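Local coordinates for protein endoglucanase, family GH5 (Zobellia galactanivorans, PDB 6GL2) that hydrolyses hemicelluloses such as mixed-linked glucan, and probably acts as a cellulase-type endoglucanase, at residues T205-N211 against K258-F263; M31-N35 against H107-T111; K56-K60 against A332-V336. All coordinates share one frame; numbering follows the deposited sequence. Where two conformers were deposited one is given.

Contact 1: residues T205-N211 against K258-F263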
loop_
_atom_site.group_PDB
_atom_site.type_symbol
_atom_site.label_atom_id
_atom_site.label_comp_id
_atom_site.label_asym_id
_atom_site.label_seq_id
_atom_site.Cartn_x
_atom_site.Cartn_y
_atom_site.Cartn_z
ATOM N N THR A 205 -3.301 7.143 -10.482
ATOM C CA THR A 205 -4.712 7.164 -10.960
ATOM C C THR A 205 -4.764 7.901 -12.303
ATOM O O THR A 205 -5.909 8.173 -12.755
ATOM C CB THR A 205 -5.663 7.728 -9.893
ATOM O OG1 THR A 205 -5.312 9.078 -9.659
ATOM C CG2 THR A 205 -5.676 6.881 -8.586
ATOM N N ALA A 206 -3.647 8.295 -12.878
ATOM C CA ALA A 206 -3.602 8.928 -14.224
ATOM C C ALA A 206 -4.341 7.974 -15.163
ATOM O O ALA A 206 -4.288 6.750 -15.122
ATOM C CB ALA A 206 -2.168 9.226 -14.593
ATOM N N SER A 207 -5.075 8.563 -16.154
ATOM C CA SER A 207 -5.866 7.734 -17.068
ATOM C C SER A 207 -5.035 6.721 -17.898
ATOM O O SER A 207 -5.515 5.647 -18.134
ATOM C CB SER A 207 -6.765 8.601 -18.011
ATOM O OG SER A 207 -7.547 9.454 -17.214
ATOM N N ASN A 208 -3.836 7.098 -18.293
ATOM C CA ASN A 208 -2.999 6.165 -19.044
ATOM C C ASN A 208 -2.558 4.963 -18.201
ATOM O O ASN A 208 -2.586 3.826 -18.654
ATOM C CB ASN A 208 -1.768 6.809 -19.696
ATOM C CG ASN A 208 -0.998 7.682 -18.779
ATOM O OD1 ASN A 208 -1.249 7.732 -17.544
ATOM N ND2 ASN A 208 -0.086 8.438 -19.350
ATOM N N ALA A 209 -2.338 5.222 -16.899
ATOM C CA ALA A 209 -1.981 4.128 -15.994
ATOM C C ALA A 209 -3.209 3.210 -15.797
ATOM O O ALA A 209 -3.130 2.009 -15.772
ATOM C CB ALA A 209 -1.494 4.729 -14.652
ATOM N N LEU A 210 -4.422 3.801 -15.647
ATOM C CA LEU A 210 -5.671 3.064 -15.532
ATOM C C LEU A 210 -5.968 2.187 -16.764
ATOM O O LEU A 210 -6.372 1.033 -16.686
ATOM C CB LEU A 210 -6.823 4.012 -15.275
ATOM C CG LEU A 210 -7.253 4.096 -13.832
ATOM C CD1 LEU A 210 -6.063 4.395 -12.914
ATOM C CD2 LEU A 210 -8.382 5.116 -13.705
ATOM N N ASN A 211 -5.704 2.796 -17.935
ATOM C CA ASN A 211 -6.095 2.137 -19.173
ATOM C C ASN A 211 -5.140 0.974 -19.514
ATOM O O ASN A 211 -5.576 -0.063 -20.034
ATOM C CB ASN A 211 -6.227 3.199 -20.305
ATOM C CG ASN A 211 -7.454 4.180 -20.097
ATOM O OD1 ASN A 211 -8.498 3.797 -19.529
ATOM N ND2 ASN A 211 -7.335 5.445 -20.584
ATOM N N LYS A 258 -13.755 8.113 -11.147
ATOM C CA LYS A 258 -12.869 7.625 -12.183
ATOM C C LYS A 258 -12.321 6.218 -11.862
ATOM O O LYS A 258 -12.304 5.286 -12.632
ATOM C CB LYS A 258 -11.741 8.621 -12.435
ATOM C CG LYS A 258 -10.578 8.264 -13.268
ATOM C CD LYS A 258 -9.594 9.464 -13.323
ATOM C CE LYS A 258 -8.502 9.541 -12.190
ATOM N NZ LYS A 258 -7.341 10.565 -12.115
ATOM N N ILE A 259 -11.848 6.099 -10.612
ATOM C CA ILE A 259 -11.290 4.832 -10.102
ATOM C C ILE A 259 -12.401 3.764 -10.049
ATOM O O ILE A 259 -12.258 2.632 -10.497
ATOM C CB ILE A 259 -10.695 5.085 -8.707
ATOM C CG1 ILE A 259 -9.528 6.078 -8.799
ATOM C CG2 ILE A 259 -10.405 3.759 -7.973
ATOM C CD1 ILE A 259 -9.092 6.583 -7.437
ATOM N N ARG A 260 -13.554 4.122 -9.463
ATOM C CA ARG A 260 -14.696 3.214 -9.416
ATOM C C ARG A 260 -15.149 2.756 -10.804
ATOM O O ARG A 260 -15.329 1.591 -11.108
ATOM C CB ARG A 260 -15.913 3.848 -8.692
ATOM C CG ARG A 260 -17.221 3.086 -8.809
ATOM C CD ARG A 260 -18.434 3.983 -8.544
ATOM N NE ARG A 260 -18.616 5.094 -9.543
ATOM C CZ ARG A 260 -19.409 6.147 -9.347
ATOM N NH1 ARG A 260 -20.071 6.277 -8.183
ATOM N NH2 ARG A 260 -19.511 7.094 -10.268
ATOM N N ASP A 261 -15.315 3.765 -11.657
ATOM C CA ASP A 261 -15.831 3.455 -13.022
ATOM C C ASP A 261 -14.959 2.499 -13.816
ATOM O O ASP A 261 -15.429 1.588 -14.517
ATOM C CB ASP A 261 -16.136 4.735 -13.786
ATOM C CG ASP A 261 -17.303 5.533 -13.186
ATOM O OD1 ASP A 261 -18.056 5.020 -12.350
ATOM O OD2 ASP A 261 -17.419 6.738 -13.604
ATOM N N LYS A 262 -13.631 2.678 -13.690
ATOM C CA LYS A 262 -12.671 1.853 -14.437
ATOM C C LYS A 262 -12.594 0.483 -13.777
ATOM O O LYS A 262 -12.797 -0.527 -14.385
ATOM C CB LYS A 262 -11.280 2.476 -14.513
ATOM C CG LYS A 262 -10.250 1.604 -15.203
ATOM C CD LYS A 262 -10.648 1.556 -16.686
ATOM C CE LYS A 262 -9.648 0.970 -17.668
ATOM N NZ LYS A 262 -10.248 1.154 -19.044
ATOM N N PHE A 263 -12.224 0.433 -12.489
ATOM C CA PHE A 263 -11.906 -0.846 -11.857
ATOM C C PHE A 263 -13.122 -1.629 -11.379
ATOM O O PHE A 263 -13.180 -2.822 -11.594
ATOM C CB PHE A 263 -10.900 -0.660 -10.727
ATOM C CG PHE A 263 -9.585 -0.072 -11.203
ATOM C CD1 PHE A 263 -8.828 -0.782 -12.089
ATOM C CD2 PHE A 263 -9.056 1.115 -10.718
ATOM C CE1 PHE A 263 -7.609 -0.271 -12.498
ATOM C CE2 PHE A 263 -7.788 1.593 -11.108
ATOM C CZ PHE A 263 -7.100 0.890 -12.022
HETATM O O HOH W 1 -7.892 11.158 -15.389
#

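Contact 2: residues M31-N35 against H107-T111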
loop_
_atom_site.group_PDB
_atom_site.type_symbol
_atom_site.label_atom_id
_atom_site.label_comp_id
_atom_site.label_asym_id
_atom_site.label_seq_id
_atom_site.Cartn_x
_atom_site.Cartn_y
_atom_site.Cartn_z
ATOM N N MET A 31 9.613 -0.295 8.664
ATOM C CA MET A 31 10.307 -1.308 7.898
ATOM C C MET A 31 10.599 -0.889 6.480
ATOM O O MET A 31 11.394 -1.510 5.780
ATOM C CB MET A 31 9.532 -2.629 7.928
ATOM C CG MET A 31 9.359 -3.197 9.354
ATOM S SD MET A 31 10.934 -3.636 10.100
ATOM C CE MET A 31 11.242 -5.204 9.142
ATOM N N ASP A 32 9.874 0.139 5.999
ATOM C CA ASP A 32 10.103 0.764 4.700
ATOM C C ASP A 32 11.249 1.783 4.676
ATOM O O ASP A 32 11.618 2.224 3.595
ATOM C CB ASP A 32 8.820 1.451 4.210
ATOM C CG ASP A 32 8.217 2.329 5.237
ATOM O OD1 ASP A 32 8.066 1.926 6.430
ATOM O OD2 ASP A 32 7.822 3.503 4.892
ATOM N N THR A 33 11.804 2.125 5.820
ATOM C CA THR A 33 12.891 3.092 5.865
ATOM C C THR A 33 13.994 2.682 4.890
ATOM O O THR A 33 14.419 1.541 4.843
ATOM C CB THR A 33 13.393 3.114 7.322
ATOM O OG1 THR A 33 12.420 3.668 8.176
ATOM C CG2 THR A 33 14.755 3.916 7.480
ATOM N N TYR A 34 14.454 3.669 4.115
ATOM C CA TYR A 34 15.484 3.368 3.111
ATOM C C TYR A 34 16.862 3.525 3.745
ATOM O O TYR A 34 17.577 4.566 3.489
ATOM C CB TYR A 34 15.312 4.197 1.858
ATOM C CG TYR A 34 16.124 3.689 0.683
ATOM C CD1 TYR A 34 15.800 2.545 0.064
ATOM C CD2 TYR A 34 17.268 4.333 0.302
ATOM C CE1 TYR A 34 16.508 2.048 -1.010
ATOM C CE2 TYR A 34 18.015 3.823 -0.767
ATOM C CZ TYR A 34 17.636 2.664 -1.382
ATOM O OH TYR A 34 18.332 2.185 -2.472
ATOM N N ASN A 35 17.202 2.642 4.648
ATOM C CA ASN A 35 18.462 2.598 5.409
ATOM C C ASN A 35 18.632 1.202 5.912
ATOM O O ASN A 35 17.620 0.507 6.153
ATOM C CB ASN A 35 18.364 3.654 6.533
ATOM C CG ASN A 35 19.729 3.928 7.211
ATOM O OD1 ASN A 35 20.274 3.104 7.914
ATOM N ND2 ASN A 35 20.294 5.121 6.890
ATOM N N HIS A 107 8.490 -2.121 -1.008
ATOM C CA HIS A 107 8.243 -0.677 -0.904
ATOM C C HIS A 107 9.278 0.164 -1.606
ATOM O O HIS A 107 9.266 0.183 -2.886
ATOM C CB HIS A 107 8.013 -0.269 0.596
ATOM C CG HIS A 107 7.228 0.973 0.747
ATOM N ND1 HIS A 107 5.874 0.988 0.586
ATOM C CD2 HIS A 107 7.621 2.245 1.017
ATOM C CE1 HIS A 107 5.460 2.245 0.819
ATOM N NE2 HIS A 107 6.519 3.024 0.997
ATOM N N HIS A 108 10.341 0.647 -0.987
ATOM C CA HIS A 108 11.301 1.625 -1.594
ATOM C C HIS A 108 12.402 0.868 -2.205
ATOM O O HIS A 108 13.615 1.078 -1.962
ATOM C CB HIS A 108 11.889 2.630 -0.602
ATOM C CG HIS A 108 10.912 3.659 -0.083
ATOM N ND1 HIS A 108 9.962 4.314 -0.865
ATOM C CD2 HIS A 108 10.727 4.121 1.210
ATOM C CE1 HIS A 108 9.302 5.200 -0.068
ATOM N NE2 HIS A 108 9.751 5.073 1.170
ATOM N N ASP A 109 12.093 0.040 -3.185
ATOM C CA ASP A 109 13.028 -0.922 -3.814
ATOM C C ASP A 109 13.230 -0.592 -5.284
ATOM O O ASP A 109 13.662 -1.424 -6.103
ATOM C CB ASP A 109 12.570 -2.355 -3.523
ATOM C CG ASP A 109 12.957 -2.793 -2.116
ATOM O OD1 ASP A 109 14.204 -2.933 -1.892
ATOM O OD2 ASP A 109 12.070 -2.999 -1.327
ATOM N N GLU A 110 12.895 0.636 -5.669
ATOM C CA GLU A 110 12.944 1.051 -7.096
ATOM C C GLU A 110 14.361 0.898 -7.692
ATOM O O GLU A 110 14.449 0.618 -8.887
ATOM C CB GLU A 110 12.543 2.535 -7.207
ATOM C CG GLU A 110 11.149 2.955 -6.829
ATOM C CD GLU A 110 10.850 2.950 -5.318
ATOM O OE1 GLU A 110 11.756 3.127 -4.442
ATOM O OE2 GLU A 110 9.624 2.778 -5.052
ATOM N N THR A 111 15.436 0.963 -6.907
ATOM C CA THR A 111 16.797 0.949 -7.477
ATOM C C THR A 111 17.086 -0.393 -8.113
ATOM O O THR A 111 17.917 -0.422 -9.038
ATOM C CB THR A 111 17.838 1.297 -6.478
ATOM O OG1 THR A 111 17.742 0.474 -5.295
ATOM C CG2 THR A 111 17.665 2.820 -6.086
HETATM O O HOH W 2 8.450 5.652 3.439
HETATM O O HOH W 3 15.584 1.780 -4.101
#

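Contact 3: residues K56-K60 against A332-V336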
loop_
_atom_site.group_PDB
_atom_site.type_symbol
_atom_site.label_atom_id
_atom_site.label_comp_id
_atom_site.label_asym_id
_atom_site.label_seq_id
_atom_site.Cartn_x
_atom_site.Cartn_y
_atom_site.Cartn_z
ATOM N N LYS A 56 -7.270 -0.740 18.617
ATOM C CA LYS A 56 -8.258 -0.247 19.571
ATOM C C LYS A 56 -8.996 0.915 19.046
ATOM O O LYS A 56 -10.132 1.144 19.395
ATOM C CB LYS A 56 -7.564 0.115 20.892
ATOM C CG LYS A 56 -7.116 -1.104 21.723
ATOM C CD LYS A 56 -5.948 -0.907 22.711
ATOM C CE LYS A 56 -6.364 -0.034 23.822
ATOM N NZ LYS A 56 -5.229 0.238 24.792
ATOM N N MET A 57 -8.352 1.726 18.195
ATOM C CA MET A 57 -8.968 2.917 17.555
ATOM C C MET A 57 -9.974 2.491 16.515
ATOM O O MET A 57 -10.852 3.293 16.175
ATOM C CB MET A 57 -7.823 3.835 17.030
ATOM C CG MET A 57 -8.296 4.993 16.193
ATOM S SD MET A 57 -9.411 6.144 17.026
ATOM C CE MET A 57 -8.233 7.096 17.998
ATOM N N GLY A 58 -9.889 1.280 16.023
ATOM C CA GLY A 58 -10.886 0.755 15.104
ATOM C C GLY A 58 -10.439 0.475 13.664
ATOM O O GLY A 58 -11.243 0.114 12.854
ATOM N N PHE A 59 -9.137 0.709 13.423
ATOM C CA PHE A 59 -8.594 0.274 12.143
ATOM C C PHE A 59 -8.653 -1.239 12.029
ATOM O O PHE A 59 -8.213 -1.918 12.971
ATOM C CB PHE A 59 -7.137 0.778 11.991
ATOM C CG PHE A 59 -6.986 2.285 11.843
ATOM C CD1 PHE A 59 -7.351 2.847 10.597
ATOM C CD2 PHE A 59 -6.716 3.131 12.886
ATOM C CE1 PHE A 59 -7.263 4.213 10.421
ATOM C CE2 PHE A 59 -6.569 4.483 12.712
ATOM C CZ PHE A 59 -6.947 5.015 11.479
ATOM N N LYS A 60 -9.100 -1.733 10.918
ATOM C CA LYS A 60 -9.206 -3.143 10.682
ATOM C C LYS A 60 -8.031 -3.756 9.877
ATOM O O LYS A 60 -7.801 -4.936 9.890
ATOM C CB LYS A 60 -10.590 -3.481 10.061
ATOM C CG LYS A 60 -10.811 -4.937 9.892
ATOM C CD LYS A 60 -10.860 -5.727 11.204
ATOM C CE LYS A 60 -11.316 -7.209 11.082
ATOM N NZ LYS A 60 -11.501 -7.855 12.384
ATOM N N ALA A 332 -8.192 10.094 13.040
ATOM C CA ALA A 332 -8.356 8.632 13.094
ATOM C C ALA A 332 -9.832 8.216 13.171
ATOM O O ALA A 332 -10.287 7.332 12.476
ATOM C CB ALA A 332 -7.524 8.016 14.217
ATOM N N GLU A 333 -10.510 8.925 14.071
ATOM C CA GLU A 333 -11.929 8.585 14.291
ATOM C C GLU A 333 -12.744 8.861 13.056
ATOM O O GLU A 333 -13.646 8.093 12.746
ATOM C CB GLU A 333 -12.451 9.353 15.511
ATOM C CG GLU A 333 -11.967 8.737 16.812
ATOM C CD GLU A 333 -11.893 9.712 17.976
ATOM O OE1 GLU A 333 -12.513 10.785 17.865
ATOM O OE2 GLU A 333 -11.248 9.411 18.992
ATOM N N ALA A 334 -12.406 9.900 12.312
ATOM C CA ALA A 334 -13.125 10.245 11.083
ATOM C C ALA A 334 -12.923 9.220 10.017
ATOM O O ALA A 334 -13.845 8.961 9.207
ATOM C CB ALA A 334 -12.588 11.555 10.553
ATOM N N ILE A 335 -11.776 8.556 9.992
ATOM C CA ILE A 335 -11.491 7.520 9.043
ATOM C C ILE A 335 -12.182 6.180 9.350
ATOM O O ILE A 335 -12.656 5.468 8.439
ATOM C CB ILE A 335 -9.990 7.316 8.876
ATOM C CG1 ILE A 335 -9.318 8.570 8.379
ATOM C CG2 ILE A 335 -9.686 6.163 7.896
ATOM C CD1 ILE A 335 -7.866 8.533 8.728
ATOM N N VAL A 336 -12.234 5.829 10.629
ATOM C CA VAL A 336 -12.776 4.537 10.980
ATOM C C VAL A 336 -14.302 4.542 11.197
ATOM O O VAL A 336 -14.917 3.438 11.159
ATOM C CB VAL A 336 -12.091 3.995 12.275
ATOM C CG1 VAL A 336 -10.547 3.832 12.146
ATOM C CG2 VAL A 336 -12.329 4.819 13.460
#

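Contact 1: residues T205-N211 against K258-F263
L210 CG sits 3.7 Å from CZ of the F263 ring, and the two side chains run nearly perpendicular, an apolar contact near the C-terminal ends of the two segments. The axes of 207-211 and 258-263 come within 11.0 Å at closest, their directions 22° apart, a spacing spanned here largely by the lysines and L210. CD1 of L210 also lies against the F263 ring, while CD2 reaches CG of K258 at 3.9 Å and CB of K262. The aliphatic part of K262 slides past L210 in the opposite direction, and its CG lies over one face of the F263 ring, offset toward the rim.

Both lysines start with CG anti to the backbone N, which sends them across the gap, but they bend at different points. K262 turns at chi2 (69°) and brings NZ to N211 OD1 at 3.2 Å, with the donor somewhat out of the carbonyl plane; the same ammonium is paired with E266. K258 stays straight until chi3 (89°), where it turns NZ to T205 O for a weak hydrogen bond of 2.9 Å, and its salt bridge is to E255, which also accepts from T205 OG1. On the inner side, T205 CG2 meets I259 CD1 at 3.6 Å. A leucine in place of K262 would probably leave N211 OD1 and E266 without their shared ammonium partner.

These helices follow neighbouring strands of the TIM barrel, and I259 and F263 reach V271 beneath them. The chemistry is layered: hydrocarbon next to the barrel, and further out two ammonium groups, each held by a carboxylate and a carbonyl oxygen, whose charge is thus probably compensated locally.

Contact 2: residues M31-N35 against H107-T111
Loop meets loop here, through van der Waals contacts and water, where the segments following strands 24-26 and 101-105 come together at the C-terminal end of the barrel. No clear direct hydrogen bond joins them. D32 CB packs 3.5 Å from H107 CD2, with the carboxylate and imidazole planes 86° apart and the two side chains pointing the same way. H108 turns the edge of its ring to the D32 backbone, CD2 lying 3.2 Å from D32 O near the ring plane, while H107 CD2 sits over the centre of the H108 face. One water joins D32 OD2 to H108 NE2, 2.7 Å from each.

Farther out, the Y34 ring, its CG anti to the backbone N (chi1 -166°), extends toward T111, and CE1 passes 3.2 Å from H108 O. A second water donates to H108 O and accepts from T111 N at 2.9 Å, with a weak link to Y34 OH.

Only the first water thus clearly bridges the loops; the second mainly ties H108 to T111 within one of them. H107 ND1 is paired with N105, and the D32 carboxylate, held by the backbone N atoms of N29 and A30, is likely to steady the H108 ring through their shared water.

Contact 3: residues K56-K60 against A332-V336
V336 and F59 make the aromatic part of this contact. CG1 of V336 stands over the centre of the F59 ring, 3.6 Å from the centroid and only 8° off the ring normal, a CH-pi contact made with the face. The two side chains run at about a right angle. With CG1 anti to its carbonyl carbon (chi1 -59°), V336 directs that methyl at the ring and leaves CG2 to approach the backbone of the other segment, 3.4 Å from M57 O.

Further aliphatic contacts lie beside it. A332 CB fits between two side chains, 3.7 Å from M57 CG and 4.0 Å from F59 CE2. I335 CG2 reaches F59 CE1 obliquely, also at 4.0 Å. The M57 chain is bent twice beyond CB, and its SD comes to 3.6 Å from CG of E333, whose side chain it crosses nearly perpendicularly; E333 has a second conformer, so this approach is less certain.

The backbone contribution is close approach without hydrogen bonding. G58 ends helix 48-57 in a Schellman motif, and the turn lies beside V336: their CA atoms are 5.9 Å apart. Its positive phi (113°) leaves no room for a CB beside M57 O, and V336 CG2 is close as well.

The contact joins the C-terminal end of helix 48-57 and the turn into strand 61-64 to helix 329-336, which follows the last strand of the barrel. W326 touches M57, F59 and A332, and W25 of strand 24-26 meets the F59 ring from the barrel, while helix 284-301 lies against A334.

The three contacts are spread around one closed eight-stranded barrel, with centres 26 to 28 Å apart and nearest atoms no closer than about 15 Å. Contact 1 pairs segments beyond strands 196-199 and 222-227, and contact 3 brings the last helix back to the helix after the first barrel strand (48-57); their centres each lie about 17 Å from the chain centre. Contact 2, with its centre about 13 Å away, joins loops at the C-terminal ends of strands, the side where TIM-barrel enzymes carry their active sites. Along the chain, contact 1 is nested within the loop closed by contact 3, whereas contacts 2 and 3 interleave. None includes the magnesium-binding residues D240, T242 and D248.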